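Glucokinase (Streptomyces griseus, PDB 3VGL) probably catalyses the ATP-dependent phosphorylation of D-glucose to glucose 6-phosphate, as a zinc-containing glucokinase of the ROK family. Local coordinates at residues A[236-249]-A[269-282]. Sequence-based numbering, arbitrary orientation.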
loop_
_atom_site.group_PDB
_atom_site.type_symbol
_atom_site.label_atom_id
_atom_site.label_comp_id
_atom_site.label_asym_id
_atom_site.label_seq_id
_atom_site.Cartn_x
_atom_site.Cartn_y
_atom_site.Cartn_z
ATOM N N LEU A 236 -5.156 -5.473 -15.605
ATOM C CA LEU A 236 -6.009 -4.281 -15.824
ATOM C C LEU A 236 -7.346 -4.438 -15.105
ATOM O O LEU A 236 -7.807 -3.529 -14.418
ATOM C CB LEU A 236 -6.238 -4.026 -17.319
ATOM C CG LEU A 236 -7.311 -3.000 -17.681
ATOM C CD1 LEU A 236 -6.917 -1.592 -17.213
ATOM C CD2 LEU A 236 -7.542 -3.020 -19.197
ATOM N N ALA A 237 -7.937 -5.627 -15.231
ATOM C CA ALA A 237 -9.230 -5.927 -14.609
ATOM C C ALA A 237 -9.192 -5.952 -13.091
ATOM O O ALA A 237 -10.157 -5.551 -12.461
ATOM C CB ALA A 237 -9.773 -7.254 -15.151
ATOM N N ARG A 238 -8.081 -6.390 -12.504
ATOM C CA ARG A 238 -7.879 -6.349 -11.055
ATOM C C ARG A 238 -8.133 -4.943 -10.542
ATOM O O ARG A 238 -8.906 -4.718 -9.599
ATOM C CB ARG A 238 -6.435 -6.800 -10.734
ATOM C CG ARG A 238 -5.924 -6.514 -9.304
ATOM C CD ARG A 238 -4.381 -6.726 -9.256
ATOM N NE ARG A 238 -3.784 -6.377 -7.967
ATOM C CZ ARG A 238 -2.475 -6.255 -7.728
ATOM N NH1 ARG A 238 -1.574 -6.457 -8.687
ATOM N NH2 ARG A 238 -2.058 -5.933 -6.508
ATOM N N TRP A 239 -7.489 -3.985 -11.191
ATOM C CA TRP A 239 -7.599 -2.605 -10.732
ATOM C C TRP A 239 -8.889 -1.944 -11.202
ATOM O O TRP A 239 -9.482 -1.127 -10.453
ATOM C CB TRP A 239 -6.396 -1.807 -11.210
ATOM C CG TRP A 239 -5.136 -2.282 -10.590
ATOM C CD1 TRP A 239 -4.178 -3.079 -11.176
ATOM C CD2 TRP A 239 -4.660 -1.975 -9.281
ATOM N NE1 TRP A 239 -3.147 -3.300 -10.283
ATOM C CE2 TRP A 239 -3.424 -2.638 -9.117
ATOM C CE3 TRP A 239 -5.173 -1.217 -8.225
ATOM C CZ2 TRP A 239 -2.669 -2.538 -7.922
ATOM C CZ3 TRP A 239 -4.420 -1.128 -7.018
ATOM C CH2 TRP A 239 -3.187 -1.786 -6.902
ATOM N N ALA A 240 -9.320 -2.236 -12.438
ATOM C CA ALA A 240 -10.540 -1.598 -12.919
ATOM C C ALA A 240 -11.749 -2.096 -12.108
ATOM O O ALA A 240 -12.593 -1.303 -11.682
ATOM C CB ALA A 240 -10.744 -1.876 -14.430
ATOM N N GLY A 241 -11.817 -3.409 -11.914
ATOM C CA GLY A 241 -12.925 -4.013 -11.148
ATOM C C GLY A 241 -12.959 -3.600 -9.691
ATOM O O GLY A 241 -14.044 -3.335 -9.156
ATOM N N ALA A 242 -11.797 -3.544 -9.033
ATOM C CA ALA A 242 -11.736 -3.071 -7.638
ATOM C C ALA A 242 -12.229 -1.640 -7.537
ATOM O O ALA A 242 -12.960 -1.284 -6.597
ATOM C CB ALA A 242 -10.320 -3.186 -7.063
ATOM N N GLY A 243 -11.849 -0.803 -8.499
ATOM C CA GLY A 243 -12.311 0.575 -8.500
ATOM C C GLY A 243 -13.804 0.677 -8.746
ATOM O O GLY A 243 -14.465 1.527 -8.164
ATOM N N LEU A 244 -14.344 -0.137 -9.662
ATOM C CA LEU A 244 -15.801 -0.164 -9.867
ATOM C C LEU A 244 -16.532 -0.585 -8.602
ATOM O O LEU A 244 -17.616 -0.053 -8.296
ATOM C CB LEU A 244 -16.200 -1.113 -11.008
ATOM C CG LEU A 244 -15.872 -0.640 -12.426
ATOM C CD1 LEU A 244 -16.382 -1.688 -13.394
ATOM C CD2 LEU A 244 -16.461 0.731 -12.771
ATOM N N ALA A 245 -15.948 -1.529 -7.860
ATOM C CA ALA A 245 -16.561 -1.890 -6.568
ATOM C C ALA A 245 -16.567 -0.694 -5.621
ATOM O O ALA A 245 -17.587 -0.443 -4.938
ATOM C CB ALA A 245 -15.889 -3.087 -5.974
ATOM N N ASP A 246 -15.478 0.069 -5.583
ATOM C CA ASP A 246 -15.487 1.330 -4.787
ATOM C C ASP A 246 -16.551 2.334 -5.291
ATOM O O ASP A 246 -17.247 2.997 -4.503
ATOM C CB ASP A 246 -14.107 2.000 -4.776
ATOM C CG ASP A 246 -13.070 1.238 -3.920
ATOM O OD1 ASP A 246 -13.436 0.399 -3.086
ATOM O OD2 ASP A 246 -11.869 1.483 -4.142
ATOM N N LEU A 247 -16.701 2.439 -6.610
ATOM C CA LEU A 247 -17.732 3.329 -7.134
ATOM C C LEU A 247 -19.140 2.855 -6.779
ATOM O O LEU A 247 -20.053 3.699 -6.699
ATOM C CB LEU A 247 -17.591 3.485 -8.650
ATOM C CG LEU A 247 -16.323 4.178 -9.162
ATOM C CD1 LEU A 247 -16.330 4.222 -10.699
ATOM C CD2 LEU A 247 -16.231 5.613 -8.674
ATOM N N ALA A 248 -19.328 1.539 -6.609
ATOM C CA ALA A 248 -20.631 1.004 -6.157
ATOM C C ALA A 248 -20.879 1.449 -4.721
ATOM O O ALA A 248 -22.030 1.790 -4.367
ATOM C CB ALA A 248 -20.680 -0.521 -6.268
ATOM N N SER A 249 -19.814 1.432 -3.904
ATOM C CA SER A 249 -19.922 1.940 -2.512
ATOM C C SER A 249 -20.296 3.409 -2.493
ATOM O O SER A 249 -21.102 3.829 -1.653
ATOM C CB SER A 249 -18.628 1.710 -1.747
ATOM O OG SER A 249 -18.491 0.326 -1.578
ATOM N N VAL A 269 -12.436 -7.428 -22.883
ATOM C CA VAL A 269 -12.064 -6.638 -21.696
ATOM C C VAL A 269 -13.192 -6.561 -20.659
ATOM O O VAL A 269 -12.917 -6.564 -19.460
ATOM C CB VAL A 269 -11.515 -5.240 -22.107
ATOM C CG1 VAL A 269 -12.571 -4.397 -22.817
ATOM C CG2 VAL A 269 -10.935 -4.496 -20.910
ATOM N N LEU A 270 -14.454 -6.531 -21.101
ATOM C CA LEU A 270 -15.554 -6.388 -20.145
ATOM C C LEU A 270 -15.752 -7.610 -19.242
ATOM O O LEU A 270 -16.104 -7.461 -18.057
ATOM C CB LEU A 270 -16.879 -6.016 -20.826
ATOM C CG LEU A 270 -17.296 -4.549 -20.841
ATOM C CD1 LEU A 270 -17.636 -4.062 -19.422
ATOM C CD2 LEU A 270 -16.208 -3.662 -21.479
ATOM N N ASP A 271 -15.538 -8.814 -19.778
ATOM C CA ASP A 271 -15.745 -10.020 -18.979
ATOM C C ASP A 271 -14.787 -10.098 -17.776
ATOM O O ASP A 271 -15.260 -10.261 -16.652
ATOM C CB ASP A 271 -15.711 -11.278 -19.861
ATOM C CG ASP A 271 -15.882 -12.568 -19.057
ATOM O OD1 ASP A 271 -16.995 -12.839 -18.553
ATOM O OD2 ASP A 271 -14.891 -13.317 -18.931
ATOM N N PRO A 272 -13.455 -9.902 -17.991
ATOM C CA PRO A 272 -12.606 -9.880 -16.796
ATOM C C PRO A 272 -12.918 -8.718 -15.859
ATOM O O PRO A 272 -12.815 -8.891 -14.643
ATOM C CB PRO A 272 -11.178 -9.762 -17.354
ATOM C CG PRO A 272 -11.324 -9.467 -18.831
ATOM C CD PRO A 272 -12.664 -9.999 -19.226
ATOM N N ILE A 273 -13.302 -7.559 -16.403
ATOM C CA ILE A 273 -13.627 -6.415 -15.515
ATOM C C ILE A 273 -14.864 -6.727 -14.660
ATOM O O ILE A 273 -14.879 -6.498 -13.445
ATOM C CB ILE A 273 -13.818 -5.123 -16.308
ATOM C CG1 ILE A 273 -12.454 -4.680 -16.844
ATOM C CG2 ILE A 273 -14.412 -4.043 -15.418
ATOM C CD1 ILE A 273 -12.477 -3.352 -17.688
ATOM N N ARG A 274 -15.887 -7.284 -15.306
ATOM C CA ARG A 274 -17.122 -7.659 -14.605
ATOM C C ARG A 274 -16.876 -8.687 -13.504
ATOM O O ARG A 274 -17.399 -8.561 -12.385
ATOM C CB ARG A 274 -18.155 -8.192 -15.614
ATOM C CG ARG A 274 -19.556 -8.347 -15.035
ATOM C CD ARG A 274 -20.523 -8.887 -16.128
ATOM N NE ARG A 274 -20.632 -7.990 -17.281
ATOM C CZ ARG A 274 -20.132 -8.243 -18.493
ATOM N NH1 ARG A 274 -19.501 -9.396 -18.734
ATOM N NH2 ARG A 274 -20.281 -7.367 -19.480
ATOM N N LYS A 275 -16.097 -9.716 -13.830
ATOM C CA LYS A 275 -15.775 -10.769 -12.858
ATOM C C LYS A 275 -15.005 -10.171 -11.672
ATOM O O LYS A 275 -15.277 -10.472 -10.511
ATOM C CB LYS A 275 -14.995 -11.896 -13.532
ATOM C CG LYS A 275 -15.866 -12.829 -14.390
ATOM C CD LYS A 275 -15.011 -13.755 -15.224
ATOM C CE LYS A 275 -15.871 -14.831 -15.854
ATOM N NZ LYS A 275 -15.096 -15.550 -16.903
ATOM N N SER A 276 -14.060 -9.290 -11.974
ATOM C CA SER A 276 -13.323 -8.610 -10.913
ATOM C C SER A 276 -14.224 -7.742 -10.016
ATOM O O SER A 276 -14.121 -7.781 -8.789
ATOM C CB SER A 276 -12.242 -7.742 -11.538
ATOM O OG SER A 276 -11.566 -7.040 -10.502
ATOM N N PHE A 277 -15.097 -6.954 -10.642
ATOM C CA PHE A 277 -16.099 -6.172 -9.930
ATOM C C PHE A 277 -16.870 -7.048 -8.940
ATOM O O PHE A 277 -16.974 -6.702 -7.768
ATOM C CB PHE A 277 -17.073 -5.533 -10.933
ATOM C CG PHE A 277 -18.304 -4.946 -10.294
ATOM C CD1 PHE A 277 -18.213 -3.797 -9.518
ATOM C CD2 PHE A 277 -19.549 -5.528 -10.490
ATOM C CE1 PHE A 277 -19.334 -3.234 -8.925
ATOM C CE2 PHE A 277 -20.690 -4.966 -9.894
ATOM C CZ PHE A 277 -20.579 -3.817 -9.123
ATOM N N ARG A 278 -17.376 -8.183 -9.413
ATOM C CA ARG A 278 -18.133 -9.071 -8.539
ATOM C C ARG A 278 -17.307 -9.643 -7.388
ATOM O O ARG A 278 -17.847 -9.842 -6.286
ATOM C CB ARG A 278 -18.841 -10.177 -9.320
ATOM C CG ARG A 278 -19.950 -9.664 -10.234
ATOM C CD ARG A 278 -21.117 -8.997 -9.478
ATOM N NE ARG A 278 -21.671 -9.879 -8.438
ATOM C CZ ARG A 278 -22.563 -10.836 -8.656
ATOM N NH1 ARG A 278 -23.034 -11.046 -9.871
ATOM N NH2 ARG A 278 -22.984 -11.585 -7.638
ATOM N N ARG A 279 -16.006 -9.883 -7.621
ATOM C CA ARG A 279 -15.135 -10.357 -6.539
ATOM C C ARG A 279 -14.899 -9.306 -5.473
ATOM O O ARG A 279 -14.832 -9.632 -4.292
ATOM C CB ARG A 279 -13.800 -10.870 -7.077
ATOM C CG ARG A 279 -13.936 -12.274 -7.649
ATOM C CD ARG A 279 -12.590 -12.897 -7.935
ATOM N NE ARG A 279 -12.251 -12.687 -9.334
ATOM C CZ ARG A 279 -11.461 -11.719 -9.770
ATOM N NH1 ARG A 279 -10.904 -10.880 -8.910
ATOM N NH2 ARG A 279 -11.233 -11.595 -11.062
ATOM N N TRP A 280 -14.803 -8.042 -5.886
ATOM C CA TRP A 280 -14.493 -6.970 -4.945
ATOM C C TRP A 280 -15.696 -6.315 -4.271
ATOM O O TRP A 280 -15.542 -5.667 -3.250
ATOM C CB TRP A 280 -13.653 -5.881 -5.635
ATOM C CG TRP A 280 -12.283 -6.307 -6.012
ATOM C CD1 TRP A 280 -11.819 -6.561 -7.277
ATOM C CD2 TRP A 280 -11.175 -6.505 -5.130
ATOM N NE1 TRP A 280 -10.494 -6.927 -7.231
ATOM C CE2 TRP A 280 -10.074 -6.893 -5.923
ATOM C CE3 TRP A 280 -11.010 -6.408 -3.742
ATOM C CZ2 TRP A 280 -8.815 -7.174 -5.376
ATOM C CZ3 TRP A 280 -9.769 -6.693 -3.205
ATOM C CH2 TRP A 280 -8.687 -7.069 -4.022
ATOM N N LEU A 281 -16.900 -6.483 -4.833
ATOM C CA LEU A 281 -18.103 -5.805 -4.319
ATOM C C LEU A 281 -18.378 -6.144 -2.846
ATOM O O LEU A 281 -18.526 -7.317 -2.532
ATOM C CB LEU A 281 -19.302 -6.200 -5.201
ATOM C CG LEU A 281 -20.616 -5.480 -4.904
ATOM C CD1 LEU A 281 -20.468 -3.992 -5.200
ATOM C CD2 LEU A 281 -21.722 -6.101 -5.762
ATOM N N ILE A 282 -18.414 -5.110 -1.989
ATOM C CA ILE A 282 -18.568 -5.228 -0.506
ATOM C C ILE A 282 -19.893 -5.932 -0.195
ATOM O O ILE A 282 -20.894 -5.665 -0.834
ATOM C CB ILE A 282 -18.621 -3.804 0.207
ATOM C CG1 ILE A 282 -17.322 -2.982 0.021
ATOM C CG2 ILE A 282 -18.859 -3.938 1.707
ATOM C CD1 ILE A 282 -16.060 -3.620 0.605
HETATM O O HOH W 1 -17.962 -2.519 -2.978
#
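Ser276 supplies the one direct hydrogen bond between segments 236-249 and 269-282, parts of helices 227-251 and 267-280: its OG donates to Ala237 O at 2.8 Å. A chi1 of 178° sets OG anti to the backbone N and directs it at the other helix, where it meets the oxygen from above the carbonyl plane, while Gly241 N reaches the same oxygen from the opposite face, so two donors grip Ala237 O. A second polar link is indirect, a water that donates to Ala245 O and accepts from Ile282 N.

Backbone closeness centres on Gly241, with Gly241 CA 4.0 Å from Phe277 CA. A beta carbon at Gly241 would collide with Ser276 OG and Phe277 N; its absence permits the 7.3 Å approach of the segment axes and a CA-H...O contact from Phe277 CA to Gly241 O.

Aromatic contacts follow. Phe277 is a knob in the hole formed by Gly241, Leu244, Ala245 and Ala248, entering edge-on with CD1 3.6 Å from Ala245 N, which lies in the ring plane. Trp280 instead offers a face: Ala242 CB sits 3.6 Å from the centroid of the five-membered ring, 6° off its normal, a CH-pi contact. Replacing Trp280 with alanine would probably leave Ala242 CB without its aromatic cover and deprive Arg159 of the second subunit of its cation-pi partner.

Aliphatic packing completes the interface. Ala237 CB meets Pro272 CB, the Leu244 and Ile273 side chains cross at about a right angle, CD1 of the first touching CG2 of the second, and Ala248 CB touches Leu281 CD1 at 3.6 Å.

Leu244 and Phe277 also reach Phe256 and Val292. With the segment axes crossing at -50°, the small-residue surface of one helix receives the larger side chains of the other: a close helix pair packed on the sheet of strands 125-130, 255-259 and 291-294 in an actin-like ATPase fold, to which ROK kinases belong.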